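Local structure of metallo-beta-lactamase domain-containing protein (Thermotoga maritima, 3H3E) at residues D21-Q24 / E28-H31; D94-G99 / D158-E163; V167-E172 / E194-R199. The protein is of unknown function but binds zinc in a metallo-beta-lactamase fold and is probably a metal-dependent hydrolase or transferase. The protein carries 2 engineered substitutions. All blocks are in the same frame, centred on the assembly; numbering follows the deposited sequence.

Contact 1 (D21-Q24 / E28-H31); sequences DSSQ and ESEH
Asp-21 turns its CG away from its own carbonyl carbon (chi1 -59°), and His-31 carries its ring opposite its backbone N (chi1 -176°). The two side chains thus run side by side and close a His-carboxylate hydrogen bond. Both belong to the loop between strands 13-19 and 34-37 of the metallo-beta-lactamase fold, at the rim of the zinc site. His-31 ND1 donates to Asp-21 OD2 at 2.8 Å, and the bond is nearly straight at 171°. The oxygen lies in the ring plane and accepts the N-H through its syn lone pair. The carboxylate itself stands almost perpendicular to the ring. Its other oxygen, OD1, is bonded to His-236 ND1, so one aspartate spans two histidines, whose rings also meet. The His-31 side chain is about 7 Å from the bound zinc, so this pair lies near the metal without being among its ligands.

The rest of the contact joins backbone oxygens and serine side chains. The carboxylate of Glu-30 is held elsewhere, by Ser-47 OG and Lys-46 N. Ser-23 OG rests 3.7 Å from Ser-29 CB, and Ser-29 OG makes a weak hydrogen bond of 3.3 Å to Asp-21 O.

Contact 2 (D94-G99 / D158-E163); sequences DQKYSG and DLFEDE
The second shell of the zinc site contains a buried salt-bridge network of one lysine and two aspartates. Lys-96 comes from strand 95-98 of the small four-stranded antiparallel sheet. Asp-158 and Asp-162 sit on the loop between strands 155-157 and 165-170. The lysine chain is extended as far as CE and bends at its last torsion (chi4 -68°), which swings NZ in between the two carboxylates. NZ donates to Asp-158 OD2 at 2.9 Å and to Asp-162 OD1 at 2.8 Å.

The two acids are met differently. Asp-158 crosses the lysine at about a right angle and offers the syn lone pair of OD2. Asp-162 comes from the opposite direction, and its OD1 is approached from above the carboxylate plane, 42° out of it. Asp-158 also shapes its own loop. Its OD1 accepts the backbone N-H of Phe-160, with OD1 to N at 2.9 Å, an Asx turn. A type I beta turn follows from Phe-160 to Glu-163, with Glu-163 N bonded to Phe-160 O at 3.0 Å.

The ring of Phe-160 has Asp-158 OD2 over one face, 3.6 Å above its plane and near the rim. It also stacks on the zinc ligand His-182. Lys-96 touches a second ligand, His-71. Asp-162 reaches the third, His-69, and its OD2 accepts from Gly-70 N. The buried ammonium group has two carboxylate partners, and its charge would probably partly offset theirs. The same network ties the small sheet to the loop carrying His-69 and His-71, which is consistent with a role in positioning these ligands.

Contact 3 (V167-E172 / E194-R199); sequences VVRTKE and ETFNER
Arg-169 NE donates to Glu-198 OE1 at 3.2 Å, a weak hydrogen bond that forms part of a salt bridge. It is fairly straight, at 163°. The oxygen lies at the edge of the guanidinium, near its plane, but the carboxylate is turned 59° from that plane, so the two groups do not pair flat. The side chains cross at about a right angle. A bend at chi2 of Glu-198 (94°) brings its carboxylate round to NE. Glu-198 OE2 stays farther off, 3.5 Å from Arg-169 NE.

The contact joins one face of the second seven-stranded sheet of the metallo-beta-lactamase fold to the connection beside it, away from the zinc. Arg-169 and Val-167 are on strand 165-170. Phe-196 and Glu-198 are on the connection from helix 185-193 to strand 200-204. That connection completes a beta-alpha-beta crossover starting from strand 173-178, the neighbour of 165-170. Leu-174 of strand 173-178 touches all four of these side chains.

Phe-196 is buried. Val-167 CG1 sits over one face of its ring, toward the rim, 4.3 Å from Phe-196 CZ. Phe-131 of strand 130-133 meets it edge-to-face. Arg-169 NH2 reaches the ring obliquely, 3.8 Å from Phe-196 CD1.

How the contacts relate
The contacts follow one another along the chain, each closing before the next opens. Contact 1 lies within the loop that joins strands 13-19 and 34-37 of the first seven-stranded sheet. Contact 2 joins the small four-stranded sheet to the loop leading into strand 165-170. Contact 3 uses that same strand, in the second seven-stranded sheet. Contacts 1 and 2 have centres 24 Å apart and nearest atoms about 9 Å apart; both approach the zinc site. Contact 3 lies 30 Å from contact 1, across the chain's centre, and 28 Å from contact 2, centre to centre. Segments of contacts 2 and 3 adjoin in the sequence, so strand 165-170 runs from the zinc side toward contact 3.

Contact 1 (D21-Q24 / E28-H31)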
loop_
_atom_site.group_PDB
_atom_site.type_symbol
_atom_site.label_atom_id
_atom_site.label_comp_id
_atom_site.label_asym_id
_atom_site.label_seq_id
_atom_site.Cartn_x
_atom_site.Cartn_y
_atom_site.Cartn_z
ATOM N N ASP A 21 4.223 3.227 -11.191
ATOM C CA ASP A 21 5.253 3.957 -11.912
ATOM C C ASP A 21 5.469 3.417 -13.340
ATOM O O ASP A 21 5.836 4.173 -14.233
ATOM C CB ASP A 21 6.549 4.007 -11.097
ATOM C CG ASP A 21 6.359 4.667 -9.736
ATOM O OD1 ASP A 21 5.463 4.253 -8.982
ATOM O OD2 ASP A 21 7.113 5.594 -9.403
ATOM N N SER A 22 5.202 2.126 -13.545
ATOM C CA SER A 22 5.293 1.492 -14.862
ATOM C C SER A 22 3.919 1.241 -15.457
ATOM O O SER A 22 2.913 1.396 -14.782
ATOM C CB SER A 22 6.032 0.165 -14.762
ATOM O OG SER A 22 7.217 0.339 -14.020
ATOM N N SER A 23 3.872 0.839 -16.721
ATOM C CA SER A 23 2.593 0.605 -17.381
ATOM C C SER A 23 2.733 -0.239 -18.639
ATOM O O SER A 23 3.763 -0.203 -19.303
ATOM C CB SER A 23 1.919 1.938 -17.725
ATOM O OG SER A 23 2.700 2.685 -18.645
ATOM N N GLN A 24 1.694 -1.004 -18.952
ATOM C CA GLN A 24 1.641 -1.734 -20.205
ATOM C C GLN A 24 1.055 -0.797 -21.236
ATOM O O GLN A 24 0.373 0.159 -20.880
ATOM C CB GLN A 24 0.757 -2.973 -20.079
ATOM C CG GLN A 24 1.236 -4.163 -20.908
ATOM C CD GLN A 24 2.397 -4.924 -20.258
ATOM O OE1 GLN A 24 3.403 -4.334 -19.838
ATOM N NE2 GLN A 24 2.260 -6.247 -20.180
ATOM N N GLU A 28 -1.740 4.589 -18.490
ATOM C CA GLU A 28 -0.898 5.691 -18.067
ATOM C C GLU A 28 -0.207 5.348 -16.767
ATOM O O GLU A 28 -0.643 4.465 -16.030
ATOM C CB GLU A 28 -1.717 6.963 -17.917
ATOM C CG GLU A 28 -2.331 7.436 -19.219
ATOM C CD GLU A 28 -2.973 8.799 -19.090
ATOM O OE1 GLU A 28 -2.904 9.385 -17.983
ATOM O OE2 GLU A 28 -3.544 9.284 -20.096
ATOM N N SER A 29 0.888 6.039 -16.492
ATOM C CA SER A 29 1.660 5.768 -15.295
ATOM C C SER A 29 2.125 7.064 -14.653
ATOM O O SER A 29 2.413 8.045 -15.333
ATOM C CB SER A 29 2.870 4.892 -15.624
ATOM O OG SER A 29 3.822 5.605 -16.390
ATOM N N GLU A 30 2.186 7.067 -13.332
ATOM C CA GLU A 30 2.828 8.146 -12.622
ATOM C C GLU A 30 3.507 7.585 -11.391
ATOM O O GLU A 30 3.371 6.405 -11.073
ATOM C CB GLU A 30 1.822 9.232 -12.247
ATOM C CG GLU A 30 0.728 8.794 -11.306
ATOM C CD GLU A 30 -0.332 9.862 -11.117
ATOM O OE1 GLU A 30 -0.272 10.875 -11.837
ATOM O OE2 GLU A 30 -1.229 9.693 -10.260
ATOM N N HIS A 31 4.264 8.431 -10.712
ATOM C CA HIS A 31 4.763 8.088 -9.400
ATOM C C HIS A 31 3.609 8.126 -8.407
ATOM O O HIS A 31 3.241 9.191 -7.901
ATOM C CB HIS A 31 5.835 9.077 -8.978
ATOM C CG HIS A 31 6.480 8.748 -7.671
ATOM N ND1 HIS A 31 7.088 7.536 -7.428
ATOM C CD2 HIS A 31 6.633 9.482 -6.547
ATOM C CE1 HIS A 31 7.580 7.535 -6.204
ATOM N NE2 HIS A 31 7.318 8.704 -5.648
#

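Contact 2 (D94-G99 / D158-E163)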
loop_
_atom_site.group_PDB
_atom_site.type_symbol
_atom_site.label_atom_id
_atom_site.label_comp_id
_atom_site.label_asym_id
_atom_site.label_seq_id
_atom_site.Cartn_x
_atom_site.Cartn_y
_atom_site.Cartn_z
ATOM N N ASP A 94 -1.941 14.534 9.820
ATOM C CA ASP A 94 -0.755 15.333 10.114
ATOM C C ASP A 94 -0.017 15.598 8.825
ATOM O O ASP A 94 -0.028 14.782 7.924
ATOM C CB ASP A 94 0.154 14.614 11.104
ATOM C CG ASP A 94 -0.515 14.374 12.438
ATOM O OD1 ASP A 94 -1.467 15.106 12.757
ATOM O OD2 ASP A 94 -0.089 13.455 13.170
ATOM N N GLN A 95 0.617 16.753 8.728
ATOM C CA GLN A 95 1.162 17.188 7.454
ATOM C C GLN A 95 2.561 16.652 7.251
ATOM O O GLN A 95 3.466 16.947 8.014
ATOM C CB GLN A 95 1.087 18.718 7.317
ATOM C CG GLN A 95 -0.353 19.244 7.041
ATOM C CD GLN A 95 -1.151 18.429 5.980
ATOM O OE1 GLN A 95 -0.585 17.680 5.179
ATOM N NE2 GLN A 95 -2.473 18.592 5.984
ATOM N N LYS A 96 2.720 15.836 6.217
ATOM C CA LYS A 96 3.944 15.075 6.022
ATOM C C LYS A 96 4.959 15.832 5.196
ATOM O O LYS A 96 4.613 16.447 4.191
ATOM C CB LYS A 96 3.635 13.746 5.348
ATOM C CG LYS A 96 2.912 12.742 6.221
ATOM C CD LYS A 96 3.077 11.340 5.642
ATOM C CE LYS A 96 2.217 10.317 6.352
ATOM N NZ LYS A 96 2.665 10.094 7.743
ATOM N N TYR A 97 6.213 15.781 5.632
ATOM C CA TYR A 97 7.320 16.356 4.881
ATOM C C TYR A 97 8.337 15.298 4.522
ATOM O O TYR A 97 8.499 14.295 5.214
ATOM C CB TYR A 97 7.998 17.481 5.654
ATOM C CG TYR A 97 7.199 18.760 5.655
ATOM C CD1 TYR A 97 6.092 18.913 6.479
ATOM C CD2 TYR A 97 7.549 19.814 4.825
ATOM C CE1 TYR A 97 5.359 20.086 6.473
ATOM C CE2 TYR A 97 6.822 20.987 4.811
ATOM C CZ TYR A 97 5.732 21.119 5.634
ATOM O OH TYR A 97 5.021 22.297 5.620
ATOM N N SER A 98 9.018 15.526 3.415
ATOM C CA SER A 98 10.058 14.622 2.992
ATOM C C SER A 98 11.300 15.446 2.718
ATOM O O SER A 98 11.494 15.954 1.622
ATOM C CB SER A 98 9.624 13.856 1.762
ATOM O OG SER A 98 10.637 12.940 1.421
ATOM N N GLY A 99 12.146 15.577 3.730
ATOM C CA GLY A 99 13.168 16.583 3.701
ATOM C C GLY A 99 12.467 17.888 4.001
ATOM O O GLY A 99 11.724 17.994 4.975
ATOM N N ASP A 158 9.061 11.362 11.275
ATOM C CA ASP A 158 7.819 10.652 10.946
ATOM C C ASP A 158 7.994 9.144 11.081
ATOM O O ASP A 158 8.822 8.554 10.374
ATOM C CB ASP A 158 7.385 10.994 9.515
ATOM C CG ASP A 158 5.963 10.548 9.198
ATOM O OD1 ASP A 158 5.298 9.944 10.062
ATOM O OD2 ASP A 158 5.505 10.801 8.068
ATOM N N LEU A 159 7.223 8.522 11.977
ATOM C CA LEU A 159 7.292 7.071 12.173
ATOM C C LEU A 159 6.135 6.342 11.487
ATOM O O LEU A 159 6.018 5.116 11.550
ATOM C CB LEU A 159 7.336 6.713 13.659
ATOM C CG LEU A 159 8.449 7.278 14.562
ATOM C CD1 LEU A 159 8.718 6.275 15.653
ATOM C CD2 LEU A 159 9.739 7.579 13.828
ATOM N N PHE A 160 5.281 7.115 10.836
ATOM C CA PHE A 160 4.190 6.573 10.047
ATOM C C PHE A 160 3.156 5.842 10.881
ATOM O O PHE A 160 2.728 4.741 10.555
ATOM C CB PHE A 160 4.729 5.734 8.896
ATOM C CG PHE A 160 5.506 6.538 7.911
ATOM C CD1 PHE A 160 6.853 6.769 8.097
ATOM C CD2 PHE A 160 4.883 7.113 6.822
ATOM C CE1 PHE A 160 7.576 7.545 7.189
ATOM C CE2 PHE A 160 5.601 7.886 5.909
ATOM C CZ PHE A 160 6.938 8.098 6.092
ATOM N N GLU A 161 2.742 6.502 11.954
ATOM C CA GLU A 161 1.683 5.999 12.807
ATOM C C GLU A 161 0.373 5.916 12.029
ATOM O O GLU A 161 -0.621 5.373 12.525
ATOM C CB GLU A 161 1.510 6.916 14.012
ATOM C CG GLU A 161 2.767 7.172 14.804
ATOM C CD GLU A 161 3.120 6.030 15.728
ATOM O OE1 GLU A 161 2.491 4.950 15.631
ATOM O OE2 GLU A 161 4.037 6.211 16.560
ATOM N N ASP A 162 0.383 6.459 10.812
ATOM C CA ASP A 162 -0.791 6.459 9.935
ATOM C C ASP A 162 -0.857 5.282 8.976
ATOM O O ASP A 162 -1.869 5.075 8.336
ATOM C CB ASP A 162 -0.841 7.738 9.115
ATOM C CG ASP A 162 0.424 7.961 8.296
ATOM O OD1 ASP A 162 1.531 7.817 8.856
ATOM O OD2 ASP A 162 0.315 8.303 7.096
ATOM N N GLU A 163 0.219 4.513 8.884
ATOM C CA GLU A 163 0.330 3.434 7.903
ATOM C C GLU A 163 -0.551 2.245 8.217
ATOM O O GLU A 163 -0.564 1.758 9.339
ATOM C CB GLU A 163 1.778 2.961 7.796
ATOM C CG GLU A 163 1.989 1.896 6.757
ATOM C CD GLU A 163 3.447 1.742 6.386
ATOM O OE1 GLU A 163 4.170 0.997 7.087
ATOM O OE2 GLU A 163 3.867 2.365 5.386
#

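Contact 3 (V167-E172 / E194-R199)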
loop_
_atom_site.group_PDB
_atom_site.type_symbol
_atom_site.label_atom_id
_atom_site.label_comp_id
_atom_site.label_asym_id
_atom_site.label_seq_id
_atom_site.Cartn_x
_atom_site.Cartn_y
_atom_site.Cartn_z
ATOM N N VAL A 167 -5.523 -6.789 4.387
ATOM C CA VAL A 167 -5.404 -8.238 4.336
ATOM C C VAL A 167 -6.732 -8.820 3.860
ATOM O O VAL A 167 -7.791 -8.562 4.433
ATOM C CB VAL A 167 -5.018 -8.829 5.702
ATOM C CG1 VAL A 167 -4.838 -10.337 5.609
ATOM C CG2 VAL A 167 -3.760 -8.186 6.192
ATOM N N VAL A 168 -6.659 -9.586 2.784
ATOM C CA VAL A 168 -7.810 -10.266 2.235
ATOM C C VAL A 168 -7.619 -11.747 2.500
ATOM O O VAL A 168 -6.616 -12.337 2.089
ATOM C CB VAL A 168 -7.908 -10.081 0.711
ATOM C CG1 VAL A 168 -9.212 -10.680 0.181
ATOM C CG2 VAL A 168 -7.756 -8.605 0.322
ATOM N N ARG A 169 -8.590 -12.337 3.188
ATOM C CA ARG A 169 -8.544 -13.739 3.566
ATOM C C ARG A 169 -9.206 -14.578 2.476
ATOM O O ARG A 169 -10.393 -14.440 2.192
ATOM C CB ARG A 169 -9.208 -13.929 4.930
ATOM C CG ARG A 169 -9.183 -15.331 5.480
ATOM C CD ARG A 169 -10.163 -15.421 6.629
ATOM N NE ARG A 169 -9.541 -15.223 7.934
ATOM C CZ ARG A 169 -10.132 -14.615 8.959
ATOM N NH1 ARG A 169 -11.353 -14.112 8.803
ATOM N NH2 ARG A 169 -9.496 -14.493 10.129
ATOM N N THR A 170 -8.394 -15.433 1.869
ATOM C CA THR A 170 -8.724 -16.221 0.688
ATOM C C THR A 170 -8.675 -17.700 1.090
ATOM O O THR A 170 -8.012 -18.048 2.075
ATOM C CB THR A 170 -7.687 -15.886 -0.422
ATOM O OG1 THR A 170 -8.215 -14.860 -1.254
ATOM C CG2 THR A 170 -7.302 -17.076 -1.272
ATOM N N LYS A 171 -9.378 -18.572 0.370
ATOM C CA LYS A 171 -9.350 -19.990 0.732
ATOM C C LYS A 171 -7.933 -20.564 0.569
ATOM O O LYS A 171 -7.573 -21.562 1.198
ATOM C CB LYS A 171 -10.389 -20.793 -0.058
ATOM C CG LYS A 171 -10.031 -21.017 -1.507
ATOM C CD LYS A 171 -11.098 -21.825 -2.230
ATOM C CE LYS A 171 -12.263 -20.950 -2.660
ATOM N NZ LYS A 171 -13.110 -21.620 -3.692
ATOM N N GLU A 172 -7.129 -19.886 -0.248
ATOM C CA GLU A 172 -5.752 -20.279 -0.552
ATOM C C GLU A 172 -4.722 -19.663 0.402
ATOM O O GLU A 172 -3.526 -19.958 0.322
ATOM C CB GLU A 172 -5.407 -19.839 -1.977
ATOM C CG GLU A 172 -6.358 -20.344 -3.045
ATOM C CD GLU A 172 -5.955 -21.704 -3.562
ATOM O OE1 GLU A 172 -4.748 -22.026 -3.492
ATOM O OE2 GLU A 172 -6.840 -22.448 -4.038
ATOM N N GLU A 194 1.273 -12.848 13.326
ATOM C CA GLU A 194 0.920 -12.978 14.742
ATOM C C GLU A 194 -0.587 -12.879 14.974
ATOM O O GLU A 194 -1.062 -13.183 16.066
ATOM C CB GLU A 194 1.613 -11.909 15.594
ATOM C CG GLU A 194 3.103 -11.739 15.353
ATOM C CD GLU A 194 3.718 -10.660 16.238
ATOM O OE1 GLU A 194 2.979 -9.746 16.667
ATOM O OE2 GLU A 194 4.939 -10.723 16.504
ATOM N N THR A 195 -1.323 -12.456 13.945
ATOM C CA THR A 195 -2.739 -12.102 14.061
ATOM C C THR A 195 -3.638 -13.134 13.379
ATOM O O THR A 195 -4.726 -13.448 13.856
ATOM C CB THR A 195 -3.012 -10.720 13.396
ATOM O OG1 THR A 195 -2.268 -9.695 14.058
ATOM C CG2 THR A 195 -4.482 -10.363 13.458
ATOM N N PHE A 196 -3.183 -13.633 12.236
ATOM C CA PHE A 196 -3.938 -14.604 11.460
ATOM C C PHE A 196 -3.303 -15.997 11.506
ATOM O O PHE A 196 -2.110 -16.154 11.253
ATOM C CB PHE A 196 -4.080 -14.127 10.010
ATOM C CG PHE A 196 -4.832 -12.834 9.868
ATOM C CD1 PHE A 196 -6.180 -12.832 9.546
ATOM C CD2 PHE A 196 -4.198 -11.621 10.068
ATOM C CE1 PHE A 196 -6.881 -11.645 9.426
ATOM C CE2 PHE A 196 -4.898 -10.425 9.952
ATOM C CZ PHE A 196 -6.235 -10.438 9.627
ATOM N N ASN A 197 -4.113 -16.998 11.838
ATOM C CA ASN A 197 -3.678 -18.384 11.805
ATOM C C ASN A 197 -3.507 -18.896 10.373
ATOM O O ASN A 197 -3.143 -20.044 10.162
ATOM C CB ASN A 197 -4.680 -19.262 12.548
ATOM C CG ASN A 197 -4.089 -20.595 12.968
ATOM O OD1 ASN A 197 -2.940 -20.905 12.649
ATOM N ND2 ASN A 197 -4.874 -21.391 13.695
ATOM N N GLU A 198 -3.765 -18.036 9.397
ATOM C CA GLU A 198 -3.740 -18.412 7.984
ATOM C C GLU A 198 -2.380 -18.156 7.369
ATOM O O GLU A 198 -1.633 -17.307 7.828
ATOM C CB GLU A 198 -4.797 -17.638 7.175
ATOM C CG GLU A 198 -6.176 -18.269 7.081
ATOM C CD GLU A 198 -7.135 -17.759 8.145
ATOM O OE1 GLU A 198 -6.836 -16.725 8.789
ATOM O OE2 GLU A 198 -8.196 -18.401 8.338
ATOM N N ARG A 199 -2.063 -18.881 6.309
ATOM C CA ARG A 199 -0.787 -18.709 5.640
ATOM C C ARG A 199 -0.847 -17.490 4.720
ATOM O O ARG A 199 -1.908 -17.137 4.210
ATOM C CB ARG A 199 -0.429 -19.967 4.846
ATOM C CG ARG A 199 0.841 -19.812 4.025
ATOM C CD ARG A 199 1.112 -21.024 3.163
ATOM N NE ARG A 199 1.945 -21.997 3.859
ATOM C CZ ARG A 199 3.193 -22.294 3.510
ATOM N NH1 ARG A 199 3.756 -21.704 2.461
ATOM N NH2 ARG A 199 3.876 -23.195 4.204
#